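Local coordinates for protein leucine-rich Immune Molecule 1 (Anopheles gambiae, PDB 3OJA) that probably acts in mosquito innate immunity as a secreted leucine-rich repeat protein that pairs with a partner chain through its coiled-coil region, at residues N90-L95 / N109-V114. Sequence-based numbering, arbitrary orientation.
Sequences NYVQEL and NNISRV. With NAG (2-acetamido-2-deoxy-beta-D-glucopyranose), chain D.
Val92 and Asn109 join successive turns of a leucine-rich repeat solenoid, where the broken strand 91-97 runs beside the matching part of the next turn, a loop leading into strand 114-116. The asparagine ladder starts the contact: Asn109 OD1 accepts the Val92 N-H at 3.0 Å, nearly straight (164°), with the nitrogen in the carbonyl plane on a lone pair. Asn90 and Asn109 hold matching places in their repeats, and the ND2 of each donates to Leu87 O, so an amide, donor at one end and acceptor at the other, suits this inward position. Backbone bonds continue the seam. Val92 O receives Asn110 N weakly; Gln93 O receives Ser112 N at 2.8 Å. Leu95 N then donates to Arg113 O.

Beneath the seam, branched aliphatic residues fill the interior. Ile111 CG1 lies 4.3 Å from Val92 CB, while its CD1 meets Leu95 CD2 at 4.1 Å, the two chains crossing at a slant. Leu95 and Val114 form a parallel bridge and face the same side. On the outer side, Asn110 carries an N-linked glycan, its ND2 bonded to NAG C1. With CG opposite the backbone N (chi1 -170°), Asn110 lies alongside Gln93, whose CG packs 3.5 Å from Asn110 ND2, so the glutamine's aliphatic part flanks the root of the sugar. Arg113, exposed to solvent, forms a salt bridge with Asp137.

Strand 91-97, broken where the chain turns at Gln93, is the middle member of a three-stranded parallel sheet between 73-75 and 114-116. Val92 and Leu95 also pack on Leu74 of strand 73-75, and Tyr91 stacks on Tyr71 while its hydroxyl bonds weakly to Thr364 of helix 354-393.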
loop_
_atom_site.group_PDB
_atom_site.type_symbol
_atom_site.label_atom_id
_atom_site.label_comp_id
_atom_site.label_asym_id
_atom_site.label_seq_id
_atom_site.Cartn_x
_atom_site.Cartn_y
_atom_site.Cartn_z
ATOM N N ASN A 90 -21.689 40.662 10.979
ATOM C CA ASN A 90 -22.843 39.835 11.194
ATOM C C ASN A 90 -22.465 38.367 10.932
ATOM O O ASN A 90 -21.337 37.941 11.090
ATOM C CB ASN A 90 -23.977 40.266 10.265
ATOM C CG ASN A 90 -24.588 41.591 10.669
ATOM O OD1 ASN A 90 -25.492 41.661 11.525
ATOM N ND2 ASN A 90 -24.099 42.654 10.063
ATOM N N TYR A 91 -23.420 37.576 10.518
ATOM C CA TYR A 91 -23.163 36.156 10.348
ATOM C C TYR A 91 -23.942 35.773 9.151
ATOM O O TYR A 91 -24.497 34.688 9.147
ATOM C CB TYR A 91 -23.680 35.309 11.540
ATOM C CG TYR A 91 -23.113 35.689 12.870
ATOM C CD1 TYR A 91 -21.960 35.132 13.326
ATOM C CD2 TYR A 91 -23.708 36.612 13.655
ATOM C CE1 TYR A 91 -21.419 35.485 14.542
ATOM C CE2 TYR A 91 -23.173 36.977 14.878
ATOM C CZ TYR A 91 -22.034 36.400 15.312
ATOM O OH TYR A 91 -21.485 36.719 16.506
ATOM N N VAL A 92 -24.059 36.668 8.179
ATOM C CA VAL A 92 -24.831 36.366 6.977
ATOM C C VAL A 92 -24.124 35.250 6.241
ATOM O O VAL A 92 -22.913 35.170 6.329
ATOM C CB VAL A 92 -24.858 37.558 6.045
ATOM C CG1 VAL A 92 -25.489 37.178 4.772
ATOM C CG2 VAL A 92 -25.576 38.614 6.655
ATOM N N GLN A 93 -24.852 34.411 5.504
ATOM C CA GLN A 93 -24.240 33.295 4.749
ATOM C C GLN A 93 -24.373 33.433 3.265
ATOM O O GLN A 93 -23.459 33.038 2.550
ATOM C CB GLN A 93 -24.856 31.970 5.084
ATOM C CG GLN A 93 -24.538 31.452 6.417
ATOM C CD GLN A 93 -25.138 30.067 6.633
ATOM O OE1 GLN A 93 -24.624 29.097 6.101
ATOM N NE2 GLN A 93 -26.238 29.981 7.382
ATOM N N GLU A 94 -25.501 33.954 2.792
ATOM C CA GLU A 94 -25.633 34.323 1.381
ATOM C C GLU A 94 -26.223 35.714 1.294
ATOM O O GLU A 94 -26.983 36.110 2.155
ATOM C CB GLU A 94 -26.495 33.323 0.654
ATOM C CG GLU A 94 -26.209 31.868 1.156
ATOM C CD GLU A 94 -26.967 30.766 0.396
ATOM O OE1 GLU A 94 -27.592 31.091 -0.653
ATOM O OE2 GLU A 94 -26.921 29.587 0.861
ATOM N N LEU A 95 -25.843 36.475 0.271
ATOM C CA LEU A 95 -26.161 37.899 0.222
ATOM C C LEU A 95 -26.579 38.261 -1.166
ATOM O O LEU A 95 -25.838 37.987 -2.095
ATOM C CB LEU A 95 -24.911 38.707 0.600
ATOM C CG LEU A 95 -24.916 40.209 0.326
ATOM C CD1 LEU A 95 -26.010 40.834 1.145
ATOM C CD2 LEU A 95 -23.549 40.842 0.600
ATOM N N ASN A 109 -18.265 38.424 8.121
ATOM C CA ASN A 109 -19.468 37.640 8.110
ATOM C C ASN A 109 -19.155 36.142 7.987
ATOM O O ASN A 109 -18.043 35.720 8.333
ATOM C CB ASN A 109 -20.395 38.175 7.025
ATOM C CG ASN A 109 -21.242 39.331 7.533
ATOM O OD1 ASN A 109 -22.315 39.145 8.118
ATOM N ND2 ASN A 109 -20.753 40.520 7.324
ATOM N N ASN A 110 -20.149 35.356 7.582
ATOM C CA ASN A 110 -19.982 33.948 7.287
ATOM C C ASN A 110 -20.359 33.734 5.812
ATOM O O ASN A 110 -20.941 32.726 5.423
ATOM C CB ASN A 110 -20.890 33.153 8.216
ATOM C CG ASN A 110 -20.635 31.635 8.175
ATOM O OD1 ASN A 110 -19.480 31.156 7.922
ATOM N ND2 ASN A 110 -21.751 30.852 8.415
ATOM N N ILE A 111 -20.040 34.718 4.991
ATOM C CA ILE A 111 -20.567 34.758 3.651
ATOM C C ILE A 111 -19.885 33.739 2.761
ATOM O O ILE A 111 -18.635 33.643 2.723
ATOM C CB ILE A 111 -20.395 36.165 3.033
ATOM C CG1 ILE A 111 -21.288 37.175 3.765
ATOM C CG2 ILE A 111 -20.784 36.182 1.624
ATOM C CD1 ILE A 111 -21.294 38.633 3.150
ATOM N N SER A 112 -20.697 33.001 2.004
ATOM C CA SER A 112 -20.166 32.105 0.983
ATOM C C SER A 112 -20.925 32.109 -0.346
ATOM O O SER A 112 -20.759 31.207 -1.090
ATOM C CB SER A 112 -20.127 30.681 1.539
ATOM O OG SER A 112 -21.419 30.135 1.753
ATOM N N ARG A 113 -21.786 33.081 -0.610
ATOM C CA ARG A 113 -22.383 33.325 -1.936
ATOM C C ARG A 113 -22.841 34.779 -1.940
ATOM O O ARG A 113 -23.288 35.307 -0.922
ATOM C CB ARG A 113 -23.654 32.513 -2.209
ATOM C CG ARG A 113 -23.555 31.031 -2.255
ATOM C CD ARG A 113 -22.972 30.537 -3.593
ATOM N NE ARG A 113 -23.268 29.116 -3.836
ATOM C CZ ARG A 113 -22.600 28.089 -3.296
ATOM N NH1 ARG A 113 -21.564 28.301 -2.468
ATOM N NH2 ARG A 113 -22.972 26.838 -3.583
ATOM N N VAL A 114 -22.802 35.417 -3.090
ATOM C CA VAL A 114 -23.231 36.792 -3.202
ATOM C C VAL A 114 -23.767 36.978 -4.580
ATOM O O VAL A 114 -23.066 36.671 -5.539
ATOM C CB VAL A 114 -22.047 37.758 -3.150
ATOM C CG1 VAL A 114 -22.528 39.190 -3.402
ATOM C CG2 VAL A 114 -21.287 37.613 -1.868
HETATM C C1 NAG D . -21.643 29.453 8.790
HETATM C C2 NAG D . -22.282 29.046 10.131
HETATM C C3 NAG D . -22.486 27.516 10.347
HETATM C C4 NAG D . -23.003 26.864 9.047
HETATM C C5 NAG D . -22.025 27.185 7.925
HETATM C C6 NAG D . -22.468 26.485 6.648
HETATM C C7 NAG D . -22.183 30.561 12.047
HETATM C C8 NAG D . -21.559 30.813 13.406
HETATM N N2 NAG D . -21.541 29.709 11.211
HETATM O O3 NAG D . -23.308 27.156 11.478
HETATM O O4 NAG D . -23.263 25.471 9.200
HETATM O O5 NAG D . -21.973 28.601 7.697
HETATM O O6 NAG D . -23.173 27.386 5.808
HETATM O O7 NAG D . -23.249 31.149 11.752
#